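Local coordinates for protein 'Carboxyl esterase 2 (Tuber melanosporum Mel28, PDB 5MIF) that probably hydrolyses carboxylic esters, as an archaea-like fungal carboxylesterase with an alpha/beta hydrolase fold, at residues A[200-205]-A[272-277]; A[124-128]-A[144-148]; A[159-164]-A[194-199]. One frame throughout, in Å; residues are numbered along the deposited sequence.

Following the chain from the N terminus, interaction 2 comes first: the loop 124-128 meets segment 144-148, at the end of strand 142-147, once helix 129-139 has been traversed. Interaction 3 closes next, joining helix 158-173 to helix 191-206 across the excursion that contains strand 184-189. Interaction 1 closes a longer loop, from the later turns of helix 191-206 to the turn at 272-277. The three closures run in series, neither nesting nor crossing. Interactions 1 and 3 share helix 191-206 and touch, whereas Tyr148 carries interaction 2 onto helix 158-173 and Leu195. Together they link the sheet, two of its helices and the approach to strand 279-284.

Interaction 1: residues A[200-205]-A[272-277]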
ATOM      1  N   SER A 200     -11.096 -16.623 -11.986  1.00 36.85           N
ATOM      2  CA  SER A 200     -10.475 -15.899 -13.099  1.00 37.47           C
ATOM      3  C   SER A 200      -9.936 -16.895 -14.137  1.00 37.43           C
ATOM      4  O   SER A 200     -10.208 -16.771 -15.326  1.00 41.36           O
ATOM      5  CB  SER A 200      -9.348 -14.978 -12.599  1.00 36.47           C
ATOM      6  OG  SER A 200      -9.858 -13.838 -11.905  1.00 36.61           O
ATOM      7  N   LEU A 201      -9.179 -17.885 -13.674  1.00 35.34           N
ATOM      8  CA  LEU A 201      -8.580 -18.882 -14.551  1.00 38.26           C
ATOM      9  C   LEU A 201      -9.648 -19.692 -15.300  1.00 40.18           C
ATOM     10  O   LEU A 201      -9.517 -19.946 -16.493  1.00 43.04           O
ATOM     11  CB  LEU A 201      -7.661 -19.807 -13.746  1.00 37.16           C
ATOM     12  CG  LEU A 201      -6.986 -20.956 -14.498  1.00 39.96           C
ATOM     13  CD1 LEU A 201      -6.107 -20.419 -15.607  1.00 44.13           C
ATOM     14  CD2 LEU A 201      -6.173 -21.806 -13.534  1.00 40.94           C
ATOM     15  N   LEU A 202     -10.712 -20.074 -14.600  1.00 37.87           N
ATOM     16  CA  LEU A 202     -11.806 -20.811 -15.217  1.00 38.53           C
ATOM     17  C   LEU A 202     -12.498 -19.939 -16.276  1.00 39.50           C
ATOM     18  O   LEU A 202     -12.952 -20.441 -17.303  1.00 39.65           O
ATOM     19  CB  LEU A 202     -12.809 -21.295 -14.146  1.00 36.08           C
ATOM     20  CG  LEU A 202     -12.376 -22.422 -13.185  1.00 34.97           C
ATOM     21  CD1 LEU A 202     -13.362 -22.618 -12.026  1.00 35.13           C
ATOM     22  CD2 LEU A 202     -12.168 -23.750 -13.930  1.00 36.99           C
ATOM     23  N   SER A 203     -12.602 -18.639 -16.025  1.00 40.73           N
ATOM     24  CA  SER A 203     -13.190 -17.740 -17.021  1.00 40.82           C
ATOM     25  C   SER A 203     -12.341 -17.711 -18.295  1.00 42.16           C
ATOM     26  O   SER A 203     -12.867 -17.672 -19.411  1.00 43.45           O
ATOM     27  CB  SER A 203     -13.337 -16.331 -16.462  1.00 38.56           C
ATOM     28  OG  SER A 203     -14.081 -16.353 -15.265  1.00 42.06           O
ATOM     29  N   ILE A 204     -11.023 -17.735 -18.116  1.00 41.23           N
ATOM     30  CA  ILE A 204     -10.100 -17.736 -19.244  1.00 43.08           C
ATOM     31  C   ILE A 204     -10.248 -19.042 -20.034  1.00 43.29           C
ATOM     32  O   ILE A 204     -10.438 -19.017 -21.245  1.00 42.54           O
ATOM     33  CB  ILE A 204      -8.655 -17.533 -18.764  1.00 42.31           C
ATOM     34  CG1 ILE A 204      -8.468 -16.070 -18.335  1.00 45.07           C
ATOM     35  CG2 ILE A 204      -7.665 -17.897 -19.861  1.00 42.81           C
ATOM     36  CD1 ILE A 204      -7.316 -15.829 -17.392  1.00 40.03           C
ATOM     37  N   LYS A 205     -10.234 -20.174 -19.334  1.00 45.32           N
ATOM     38  CA  LYS A 205     -10.441 -21.480 -19.971  1.00 44.65           C
ATOM     39  C   LYS A 205     -11.766 -21.637 -20.716  1.00 45.03           C
ATOM     40  O   LYS A 205     -11.827 -22.350 -21.723  1.00 48.81           O
ATOM     41  CB  LYS A 205     -10.347 -22.593 -18.928  1.00 43.25           C
ATOM     42  CG  LYS A 205      -8.957 -22.781 -18.381  1.00 46.11           C
ATOM     43  CD  LYS A 205      -8.900 -23.879 -17.317  1.00 47.92           C
ATOM     44  CE  LYS A 205      -7.459 -24.104 -16.919  1.00 49.28           C
ATOM     45  NZ  LYS A 205      -7.078 -25.533 -16.789  1.00 50.51           N
ATOM     46  N   ASP A 272      -2.230 -18.886 -20.039  1.00 48.29           N
ATOM     47  CA  ASP A 272      -3.462 -18.545 -19.312  1.00 50.39           C
ATOM     48  C   ASP A 272      -3.276 -17.316 -18.418  1.00 43.12           C
ATOM     49  O   ASP A 272      -4.085 -16.396 -18.457  1.00 44.29           O
ATOM     50  CB  ASP A 272      -3.930 -19.722 -18.457  1.00 48.32           C
ATOM     51  CG  ASP A 272      -4.479 -20.864 -19.288  1.00 52.43           C
ATOM     52  OD1 ASP A 272      -4.914 -20.628 -20.444  1.00 53.84           O
ATOM     53  OD2 ASP A 272      -4.470 -22.003 -18.772  1.00 49.76           O
ATOM     54  N   LEU A 273      -2.205 -17.308 -17.624  1.00 43.43           N
ATOM     55  CA  LEU A 273      -1.966 -16.231 -16.668  1.00 46.35           C
ATOM     56  C   LEU A 273      -1.789 -14.882 -17.347  1.00 46.40           C
ATOM     57  O   LEU A 273      -2.186 -13.851 -16.799  1.00 44.97           O
ATOM     58  CB  LEU A 273      -0.735 -16.527 -15.826  1.00 44.98           C
ATOM     59  CG  LEU A 273      -0.914 -17.530 -14.696  1.00 48.22           C
ATOM     60  CD1 LEU A 273       0.287 -17.467 -13.779  1.00 45.45           C
ATOM     61  CD2 LEU A 273      -2.202 -17.248 -13.929  1.00 44.90           C
ATOM     62  N   ALA A 274      -1.231 -14.896 -18.557  1.00 44.71           N
ATOM     63  CA  ALA A 274      -1.024 -13.672 -19.331  1.00 45.30           C
ATOM     64  C   ALA A 274      -2.354 -12.999 -19.651  1.00 44.46           C
ATOM     65  O   ALA A 274      -2.392 -11.823 -20.008  1.00 42.29           O
ATOM     66  CB  ALA A 274      -0.249 -13.972 -20.619  1.00 42.32           C
ATOM     67  N   LYS A 275      -3.447 -13.750 -19.504  1.00 45.50           N
ATOM     68  CA  LYS A 275      -4.784 -13.224 -19.772  1.00 42.70           C
ATOM     69  C   LYS A 275      -5.519 -12.783 -18.506  1.00 41.67           C
ATOM     70  O   LYS A 275      -6.697 -12.417 -18.569  1.00 40.12           O
ATOM     71  CB  LYS A 275      -5.632 -14.264 -20.509  1.00 45.94           C
ATOM     72  CG  LYS A 275      -5.091 -14.640 -21.893  1.00 50.54           C
ATOM     73  CD  LYS A 275      -6.021 -15.577 -22.635  1.00 46.02           C
ATOM     74  CE  LYS A 275      -5.355 -16.117 -23.898  1.00 58.11           C
ATOM     75  NZ  LYS A 275      -6.030 -17.342 -24.434  1.00 58.59           N
ATOM     76  N   PHE A 276      -4.834 -12.794 -17.364  1.00 40.89           N
ATOM     77  CA  PHE A 276      -5.485 -12.370 -16.116  1.00 42.17           C
ATOM     78  C   PHE A 276      -5.898 -10.907 -16.153  1.00 42.56           C
ATOM     79  O   PHE A 276      -5.315 -10.113 -16.883  1.00 39.44           O
ATOM     80  CB  PHE A 276      -4.573 -12.612 -14.901  1.00 42.54           C
ATOM     81  CG  PHE A 276      -4.965 -13.809 -14.079  1.00 41.30           C
ATOM     82  CD1 PHE A 276      -5.286 -15.013 -14.679  1.00 43.07           C
ATOM     83  CD2 PHE A 276      -5.053 -13.710 -12.704  1.00 39.22           C
ATOM     84  CE1 PHE A 276      -5.658 -16.111 -13.912  1.00 44.90           C
ATOM     85  CE2 PHE A 276      -5.437 -14.803 -11.928  1.00 41.42           C
ATOM     86  CZ  PHE A 276      -5.732 -15.998 -12.529  1.00 38.28           C
ATOM     87  N   PRO A 277      -6.933 -10.553 -15.382  1.00 42.86           N
ATOM     88  CA  PRO A 277      -7.345  -9.155 -15.305  1.00 40.20           C
ATOM     89  C   PRO A 277      -6.300  -8.370 -14.531  1.00 41.86           C
ATOM     90  O   PRO A 277      -5.497  -8.987 -13.832  1.00 40.33           O
ATOM     91  CB  PRO A 277      -8.671  -9.225 -14.541  1.00 41.91           C
ATOM     92  CG  PRO A 277      -8.500 -10.415 -13.652  1.00 37.12           C
ATOM     93  CD  PRO A 277      -7.717 -11.409 -14.469  1.00 40.20           C
TER
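Ile204 and Phe276 are the centre of a helix-to-turn contact in the alpha/beta hydrolase fold, where the later turns of helix 191-206 pack against the type I beta turn Leu273-Phe276 that leads toward strand 279-284. The two side chains cross at about a right angle, and Ile204 CD1 lies 3.5 Å from Phe276 CD1. The extended isoleucine chain (chi2 158°) carries CD1 out from the helix to the turn, where Ile204 CD1 lies 3.4 Å from Asp272 O, while the CG2 branch faces Asp272 OD1 and Lys275 CD. One turn back on the helix, Ser200 sets its CB over a face of the Phe276 ring in a CH-pi contact, 4.1 Å from the centroid and 22° off the normal. Leu273 CD2 covers the opposite face, so the phenyl group is sandwiched and its rotation restricted. With an alanine in place of Ile204, the contacts to Asp272 O and Lys275 CB would go, and a gap is likely to open beside Phe276 CD1. The polar ends find partners outside the two segments: Ser200 OG hydrogen-bonds Gln214 OE1, and Lys205 NZ forms a salt bridge with Asp261, staying 4.8 Å from Asp272 OD2, where it may still add a weak attraction. Leu201, with CG anti to its own N (chi1 178°), reaches across the aspartate obliquely until Leu201 CD1 rests 3.7 Å from Asp272 CB.

Interaction 2: residues A[124-128]-A[144-148]; sequences GPKSY and FFVDY
The loop between strand 109-115 and helix 129-139 folds back onto strand 142-147 through Gly124, Pro125 and Tyr128, which gather round the ring of Phe145. The far end of that ring meets backbone atoms: Phe145 CE1 is 3.4 Å from Pro125 N, and Phe145 CZ is 3.5 Å from Gly124 C. Phe145 gets there because its CG stands anti to the backbone N (chi1 -174°), which extends the phenyl group from the strand toward the loop. Tyr128 CB closes on another corner, 3.8 Å from Phe145 CE2. This loop follows the His-Gly-Gly-Gly sequence that, in hormone-sensitive-lipase-like esterases, supplies the oxyanion hole, and His116 of that sequence lies with its ring nearly parallel to Phe145. From CB the Tyr128 side chain turns away from Phe145, and its OH hydrogen-bonds Asp189, within the probable nucleophile elbow, and more weakly Gly117 N; the residue is also the N-cap of helix 129-139. On the strand, Asp147 also holds CG anti to its N (chi1 -164°), and its side chain crosses that of Pro125 at about a right angle, Asp147 OD2 lying 3.7 Å from Pro125 CD. Asp147 OD1 also reaches the glycine, 3.9 Å from Gly124 CA, while Tyr93 and Tyr95 of strand 90-97 pack against Pro125.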
ATOM      1  N   GLY A 124     -18.293 -16.661   6.266  1.00 37.14           N
ATOM      2  CA  GLY A 124     -19.610 -16.435   5.703  1.00 34.18           C
ATOM      3  C   GLY A 124     -19.918 -14.968   5.912  1.00 37.63           C
ATOM      4  O   GLY A 124     -19.038 -14.218   6.341  1.00 40.67           O
ATOM      5  N   PRO A 125     -21.158 -14.550   5.634  1.00 39.48           N
ATOM      6  CA  PRO A 125     -21.506 -13.125   5.706  1.00 39.70           C
ATOM      7  C   PRO A 125     -21.318 -12.506   7.092  1.00 45.54           C
ATOM      8  O   PRO A 125     -21.014 -11.315   7.168  1.00 45.81           O
ATOM      9  CB  PRO A 125     -22.984 -13.103   5.300  1.00 42.45           C
ATOM     10  CG  PRO A 125     -23.483 -14.504   5.567  1.00 44.29           C
ATOM     11  CD  PRO A 125     -22.313 -15.388   5.263  1.00 39.60           C
ATOM     12  N   LYS A 126     -21.463 -13.283   8.164  1.00 42.49           N
ATOM     13  CA  LYS A 126     -21.375 -12.723   9.516  1.00 45.27           C
ATOM     14  C   LYS A 126     -19.959 -12.325   9.886  1.00 45.53           C
ATOM     15  O   LYS A 126     -19.709 -11.203  10.327  1.00 49.80           O
ATOM     16  CB  LYS A 126     -21.912 -13.711  10.564  1.00 47.46           C
ATOM     17  CG  LYS A 126     -23.409 -14.033  10.478  1.00 49.62           C
ATOM     18  CD  LYS A 126     -23.790 -15.048  11.580  1.00 53.58           C
ATOM     19  CE  LYS A 126     -25.211 -14.869  12.094  1.00 58.70           C
ATOM     20  NZ  LYS A 126     -26.204 -15.780  11.463  1.00 61.44           N
ATOM     21  N   SER A 127     -19.029 -13.253   9.714  1.00 42.42           N
ATOM     22  CA  SER A 127     -17.651 -13.019  10.095  1.00 45.83           C
ATOM     23  C   SER A 127     -16.978 -11.996   9.195  1.00 41.85           C
ATOM     24  O   SER A 127     -15.946 -11.437   9.557  1.00 39.26           O
ATOM     25  CB  SER A 127     -16.867 -14.329  10.095  1.00 44.04           C
ATOM     26  OG  SER A 127     -17.063 -15.027   8.883  1.00 50.05           O
ATOM     27  N   TYR A 128     -17.550 -11.784   8.015  1.00 42.42           N
ATOM     28  CA  TYR A 128     -16.981 -10.849   7.051  1.00 41.26           C
ATOM     29  C   TYR A 128     -17.754  -9.540   6.970  1.00 42.77           C
ATOM     30  O   TYR A 128     -17.525  -8.749   6.061  1.00 41.69           O
ATOM     31  CB  TYR A 128     -16.887 -11.517   5.674  1.00 35.52           C
ATOM     32  CG  TYR A 128     -15.601 -12.300   5.554  1.00 38.85           C
ATOM     33  CD1 TYR A 128     -15.474 -13.558   6.150  1.00 37.06           C
ATOM     34  CD2 TYR A 128     -14.497 -11.772   4.880  1.00 37.36           C
ATOM     35  CE1 TYR A 128     -14.294 -14.270   6.071  1.00 34.27           C
ATOM     36  CE2 TYR A 128     -13.306 -12.485   4.791  1.00 36.03           C
ATOM     37  CZ  TYR A 128     -13.211 -13.735   5.391  1.00 38.45           C
ATOM     38  OH  TYR A 128     -12.032 -14.443   5.323  1.00 38.08           O
ATOM     39  N   PHE A 144     -21.228  -8.604  -4.162  1.00 36.11           N
ATOM     40  CA  PHE A 144     -21.866  -9.882  -4.447  1.00 36.45           C
ATOM     41  C   PHE A 144     -21.078 -10.919  -3.671  1.00 38.21           C
ATOM     42  O   PHE A 144     -20.023 -11.387  -4.115  1.00 37.71           O
ATOM     43  CB  PHE A 144     -21.857 -10.140  -5.962  1.00 36.73           C
ATOM     44  CG  PHE A 144     -22.530 -11.417  -6.398  1.00 38.75           C
ATOM     45  CD1 PHE A 144     -23.913 -11.532  -6.401  1.00 38.25           C
ATOM     46  CD2 PHE A 144     -21.778 -12.472  -6.883  1.00 35.92           C
ATOM     47  CE1 PHE A 144     -24.528 -12.699  -6.833  1.00 37.17           C
ATOM     48  CE2 PHE A 144     -22.385 -13.637  -7.318  1.00 38.65           C
ATOM     49  CZ  PHE A 144     -23.762 -13.754  -7.288  1.00 36.79           C
ATOM     50  N   PHE A 145     -21.566 -11.234  -2.478  1.00 35.22           N
ATOM     51  CA  PHE A 145     -20.835 -12.084  -1.545  1.00 35.21           C
ATOM     52  C   PHE A 145     -21.299 -13.539  -1.697  1.00 42.06           C
ATOM     53  O   PHE A 145     -22.452 -13.874  -1.385  1.00 40.76           O
ATOM     54  CB  PHE A 145     -21.055 -11.578  -0.117  1.00 38.45           C
ATOM     55  CG  PHE A 145     -20.244 -12.288   0.925  1.00 36.22           C
ATOM     56  CD1 PHE A 145     -20.729 -13.442   1.535  1.00 37.95           C
ATOM     57  CD2 PHE A 145     -19.024 -11.792   1.320  1.00 35.82           C
ATOM     58  CE1 PHE A 145     -19.991 -14.099   2.515  1.00 37.20           C
ATOM     59  CE2 PHE A 145     -18.270 -12.443   2.302  1.00 40.29           C
ATOM     60  CZ  PHE A 145     -18.760 -13.596   2.906  1.00 36.12           C
ATOM     61  N   VAL A 146     -20.410 -14.394  -2.200  1.00 37.85           N
ATOM     62  CA  VAL A 146     -20.769 -15.780  -2.470  1.00 37.61           C
ATOM     63  C   VAL A 146     -20.565 -16.647  -1.230  1.00 38.71           C
ATOM     64  O   VAL A 146     -19.452 -16.798  -0.741  1.00 33.99           O
ATOM     65  CB  VAL A 146     -19.961 -16.350  -3.628  1.00 39.07           C
ATOM     66  CG1 VAL A 146     -20.384 -17.792  -3.881  1.00 37.79           C
ATOM     67  CG2 VAL A 146     -20.177 -15.499  -4.881  1.00 33.06           C
ATOM     68  N   ASP A 147     -21.660 -17.194  -0.719  1.00 38.16           N
ATOM     69  CA  ASP A 147     -21.622 -18.026   0.480  1.00 39.88           C
ATOM     70  C   ASP A 147     -21.530 -19.494   0.080  1.00 37.36           C
ATOM     71  O   ASP A 147     -22.474 -20.265   0.253  1.00 38.07           O
ATOM     72  CB  ASP A 147     -22.867 -17.742   1.341  1.00 41.76           C
ATOM     73  CG  ASP A 147     -22.737 -18.252   2.776  1.00 41.35           C
ATOM     74  OD1 ASP A 147     -21.624 -18.609   3.224  1.00 40.30           O
ATOM     75  OD2 ASP A 147     -23.768 -18.267   3.471  1.00 51.07           O
ATOM     76  N   TYR A 148     -20.390 -19.868  -0.488  1.00 34.74           N
ATOM     77  CA  TYR A 148     -20.190 -21.209  -1.031  1.00 36.65           C
ATOM     78  C   TYR A 148     -20.175 -22.272   0.090  1.00 37.74           C
ATOM     79  O   TYR A 148     -19.954 -21.953   1.266  1.00 34.34           O
ATOM     80  CB  TYR A 148     -18.883 -21.252  -1.832  1.00 35.46           C
ATOM     81  CG  TYR A 148     -17.690 -20.823  -1.008  1.00 38.40           C
ATOM     82  CD1 TYR A 148     -16.984 -21.742  -0.248  1.00 34.73           C
ATOM     83  CD2 TYR A 148     -17.282 -19.489  -0.974  1.00 40.60           C
ATOM     84  CE1 TYR A 148     -15.892 -21.358   0.510  1.00 36.67           C
ATOM     85  CE2 TYR A 148     -16.188 -19.091  -0.207  1.00 35.18           C
ATOM     86  CZ  TYR A 148     -15.503 -20.027   0.532  1.00 35.17           C
ATOM     87  OH  TYR A 148     -14.414 -19.643   1.298  1.00 35.31           O
TER

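Interaction 3: residues A[159-164]-A[194-199]; sequences PNEQCY and ELSSSV
Val199 packs against Cys163, and Leu195 against Asn160, where helix 191-206, following the probable nucleophile elbow of the alpha/beta hydrolase fold, beds into helix 158-173. The short segments cross at -62°, their axes 9.3 Å apart. Val199 CG2 drops into a hollow walled by Asn160 O, Cys163 CB and Tyr164 N, and is closest to Cys163 CB at 3.6 Å. Its other methyl, CG1, leans obliquely against Tyr164. One turn earlier, Leu195 fills the neighbouring hollow: CD2 sits among Pro159, the Asn160 backbone N at 3.8 Å and the Asn160 amide, while CD1 faces Cys163 SG. From the opposite helix, Asn160 reaches in between Glu194 and Ser198, its CG anti to its own carbonyl carbon (chi1 -48°). Both acceptors lie close to the amide plane, so the two bonds from ND2 probably fix the amide's rotation about chi2. Glu194 OE2 accepts at 3.2 Å from Asn160 ND2, on its syn side but clearly tilted out of the carboxylate plane, with the carboxylate almost perpendicular to the amide; Glu194 OE1 accepts a hydrogen bond from Trp120 NE1. Ser198 OG, also bonded to Val262 O, receives the straighter bond from Asn160 ND2, 3.1 Å long and 169° at the hydrogen.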
ATOM      1  N   PRO A 159     -16.346 -25.885  -4.335  1.00 36.62           N
ATOM      2  CA  PRO A 159     -16.486 -24.457  -3.993  1.00 34.07           C
ATOM      3  C   PRO A 159     -16.027 -23.532  -5.143  1.00 38.84           C
ATOM      4  O   PRO A 159     -16.659 -22.490  -5.382  1.00 36.33           O
ATOM      5  CB  PRO A 159     -15.599 -24.296  -2.755  1.00 36.52           C
ATOM      6  CG  PRO A 159     -15.536 -25.708  -2.144  1.00 34.97           C
ATOM      7  CD  PRO A 159     -15.504 -26.611  -3.357  1.00 35.64           C
ATOM      8  N   ASN A 160     -14.961 -23.919  -5.841  1.00 33.25           N
ATOM      9  CA  ASN A 160     -14.508 -23.188  -7.013  1.00 33.90           C
ATOM     10  C   ASN A 160     -15.607 -23.051  -8.062  1.00 38.79           C
ATOM     11  O   ASN A 160     -15.849 -21.960  -8.586  1.00 35.61           O
ATOM     12  CB  ASN A 160     -13.301 -23.889  -7.634  1.00 34.40           C
ATOM     13  CG  ASN A 160     -12.243 -24.237  -6.599  1.00 38.64           C
ATOM     14  OD1 ASN A 160     -12.500 -25.003  -5.673  1.00 36.02           O
ATOM     15  ND2 ASN A 160     -11.049 -23.683  -6.757  1.00 33.66           N
ATOM     16  N   GLU A 161     -16.262 -24.169  -8.373  1.00 37.08           N
ATOM     17  CA  GLU A 161     -17.294 -24.185  -9.402  1.00 33.44           C
ATOM     18  C   GLU A 161     -18.563 -23.494  -8.925  1.00 36.22           C
ATOM     19  O   GLU A 161     -19.303 -22.933  -9.734  1.00 36.30           O
ATOM     20  CB  GLU A 161     -17.586 -25.614  -9.861  1.00 34.74           C
ATOM     21  CG  GLU A 161     -16.403 -26.297 -10.572  1.00 36.63           C
ATOM     22  CD  GLU A 161     -16.060 -25.692 -11.934  1.00 37.43           C
ATOM     23  OE1 GLU A 161     -16.852 -24.897 -12.475  1.00 42.77           O
ATOM     24  OE2 GLU A 161     -15.002 -26.046 -12.493  1.00 41.81           O
ATOM     25  N   GLN A 162     -18.832 -23.546  -7.622  1.00 34.78           N
ATOM     26  CA  GLN A 162     -19.953 -22.790  -7.075  1.00 34.12           C
ATOM     27  C   GLN A 162     -19.722 -21.301  -7.320  1.00 35.79           C
ATOM     28  O   GLN A 162     -20.609 -20.598  -7.802  1.00 37.19           O
ATOM     29  CB  GLN A 162     -20.116 -23.036  -5.570  1.00 36.55           C
ATOM     30  CG  GLN A 162     -20.761 -24.371  -5.203  1.00 40.26           C
ATOM     31  CD  GLN A 162     -21.004 -24.495  -3.712  1.00 40.49           C
ATOM     32  OE1 GLN A 162     -20.122 -24.201  -2.905  1.00 37.25           O
ATOM     33  NE2 GLN A 162     -22.218 -24.893  -3.338  1.00 39.27           N
ATOM     34  N   CYS A 163     -18.519 -20.839  -6.981  1.00 37.17           N
ATOM     35  CA  CYS A 163     -18.146 -19.435  -7.146  1.00 35.15           C
ATOM     36  C   CYS A 163     -18.193 -19.048  -8.612  1.00 36.55           C
ATOM     37  O   CYS A 163     -18.726 -17.998  -8.967  1.00 37.85           O
ATOM     38  CB  CYS A 163     -16.759 -19.181  -6.580  1.00 32.94           C
ATOM     39  SG  CYS A 163     -16.705 -19.275  -4.802  1.00 34.85           S
ATOM     40  N   TYR A 164     -17.637 -19.903  -9.462  1.00 38.29           N
ATOM     41  CA  TYR A 164     -17.691 -19.658 -10.894  1.00 35.45           C
ATOM     42  C   TYR A 164     -19.139 -19.571 -11.366  1.00 39.78           C
ATOM     43  O   TYR A 164     -19.496 -18.631 -12.077  1.00 39.55           O
ATOM     44  CB  TYR A 164     -16.928 -20.729 -11.673  1.00 36.97           C
ATOM     45  CG  TYR A 164     -17.028 -20.520 -13.161  1.00 36.43           C
ATOM     46  CD1 TYR A 164     -16.212 -19.605 -13.802  1.00 37.78           C
ATOM     47  CD2 TYR A 164     -17.966 -21.209 -13.920  1.00 42.79           C
ATOM     48  CE1 TYR A 164     -16.307 -19.397 -15.161  1.00 43.84           C
ATOM     49  CE2 TYR A 164     -18.075 -21.011 -15.274  1.00 41.86           C
ATOM     50  CZ  TYR A 164     -17.244 -20.100 -15.896  1.00 43.60           C
ATOM     51  OH  TYR A 164     -17.353 -19.895 -17.257  1.00 43.63           O
ATOM     52  N   GLU A 194      -7.460 -17.833  -3.301  1.00 36.03           N
ATOM     53  CA  GLU A 194      -7.378 -19.016  -4.155  1.00 35.54           C
ATOM     54  C   GLU A 194      -8.624 -19.100  -5.023  1.00 34.61           C
ATOM     55  O   GLU A 194      -8.532 -19.336  -6.232  1.00 40.56           O
ATOM     56  CB  GLU A 194      -7.209 -20.296  -3.320  1.00 39.58           C
ATOM     57  CG  GLU A 194      -7.016 -21.578  -4.137  1.00 40.43           C
ATOM     58  CD  GLU A 194      -8.322 -22.328  -4.400  1.00 38.19           C
ATOM     59  OE1 GLU A 194      -9.343 -21.944  -3.812  1.00 37.67           O
ATOM     60  OE2 GLU A 194      -8.327 -23.314  -5.179  1.00 37.95           O
ATOM     61  N   LEU A 195      -9.790 -18.883  -4.419  1.00 31.97           N
ATOM     62  CA  LEU A 195     -11.041 -18.961  -5.167  1.00 34.99           C
ATOM     63  C   LEU A 195     -11.155 -17.867  -6.245  1.00 35.66           C
ATOM     64  O   LEU A 195     -11.628 -18.118  -7.367  1.00 34.00           O
ATOM     65  CB  LEU A 195     -12.236 -18.878  -4.203  1.00 35.10           C
ATOM     66  CG  LEU A 195     -12.385 -20.114  -3.291  1.00 38.21           C
ATOM     67  CD1 LEU A 195     -13.408 -19.880  -2.181  1.00 32.40           C
ATOM     68  CD2 LEU A 195     -12.745 -21.337  -4.114  1.00 32.09           C
ATOM     69  N   SER A 196     -10.744 -16.648  -5.898  1.00 34.80           N
ATOM     70  CA  SER A 196     -10.838 -15.528  -6.832  1.00 34.18           C
ATOM     71  C   SER A 196      -9.993 -15.810  -8.071  1.00 32.43           C
ATOM     72  O   SER A 196     -10.475 -15.734  -9.203  1.00 34.14           O
ATOM     73  CB  SER A 196     -10.398 -14.216  -6.159  1.00 35.56           C
ATOM     74  OG  SER A 196     -10.649 -13.093  -7.001  1.00 35.72           O
ATOM     75  N   SER A 197      -8.736 -16.172  -7.850  1.00 34.53           N
ATOM     76  CA  SER A 197      -7.833 -16.427  -8.964  1.00 36.77           C
ATOM     77  C   SER A 197      -8.237 -17.701  -9.707  1.00 38.51           C
ATOM     78  O   SER A 197      -8.002 -17.813 -10.912  1.00 36.14           O
ATOM     79  CB  SER A 197      -6.388 -16.535  -8.477  1.00 33.11           C
ATOM     80  OG  SER A 197      -6.297 -17.532  -7.484  1.00 40.83           O
ATOM     81  N   SER A 198      -8.856 -18.653  -8.997  1.00 36.83           N
ATOM     82  CA  SER A 198      -9.370 -19.858  -9.648  1.00 33.97           C
ATOM     83  C   SER A 198     -10.495 -19.552 -10.617  1.00 33.16           C
ATOM     84  O   SER A 198     -10.507 -20.060 -11.743  1.00 37.07           O
ATOM     85  CB  SER A 198      -9.848 -20.877  -8.612  1.00 39.32           C
ATOM     86  OG  SER A 198     -10.299 -22.064  -9.244  1.00 35.31           O
ATOM     87  N   VAL A 199     -11.432 -18.714 -10.179  1.00 31.14           N
ATOM     88  CA  VAL A 199     -12.562 -18.312 -11.008  1.00 32.34           C
ATOM     89  C   VAL A 199     -12.098 -17.472 -12.210  1.00 38.64           C
ATOM     90  O   VAL A 199     -12.644 -17.589 -13.325  1.00 36.86           O
ATOM     91  CB  VAL A 199     -13.600 -17.536 -10.167  1.00 35.31           C
ATOM     92  CG1 VAL A 199     -14.663 -16.905 -11.056  1.00 34.03           C
ATOM     93  CG2 VAL A 199     -14.257 -18.484  -9.139  1.00 33.98           C
TER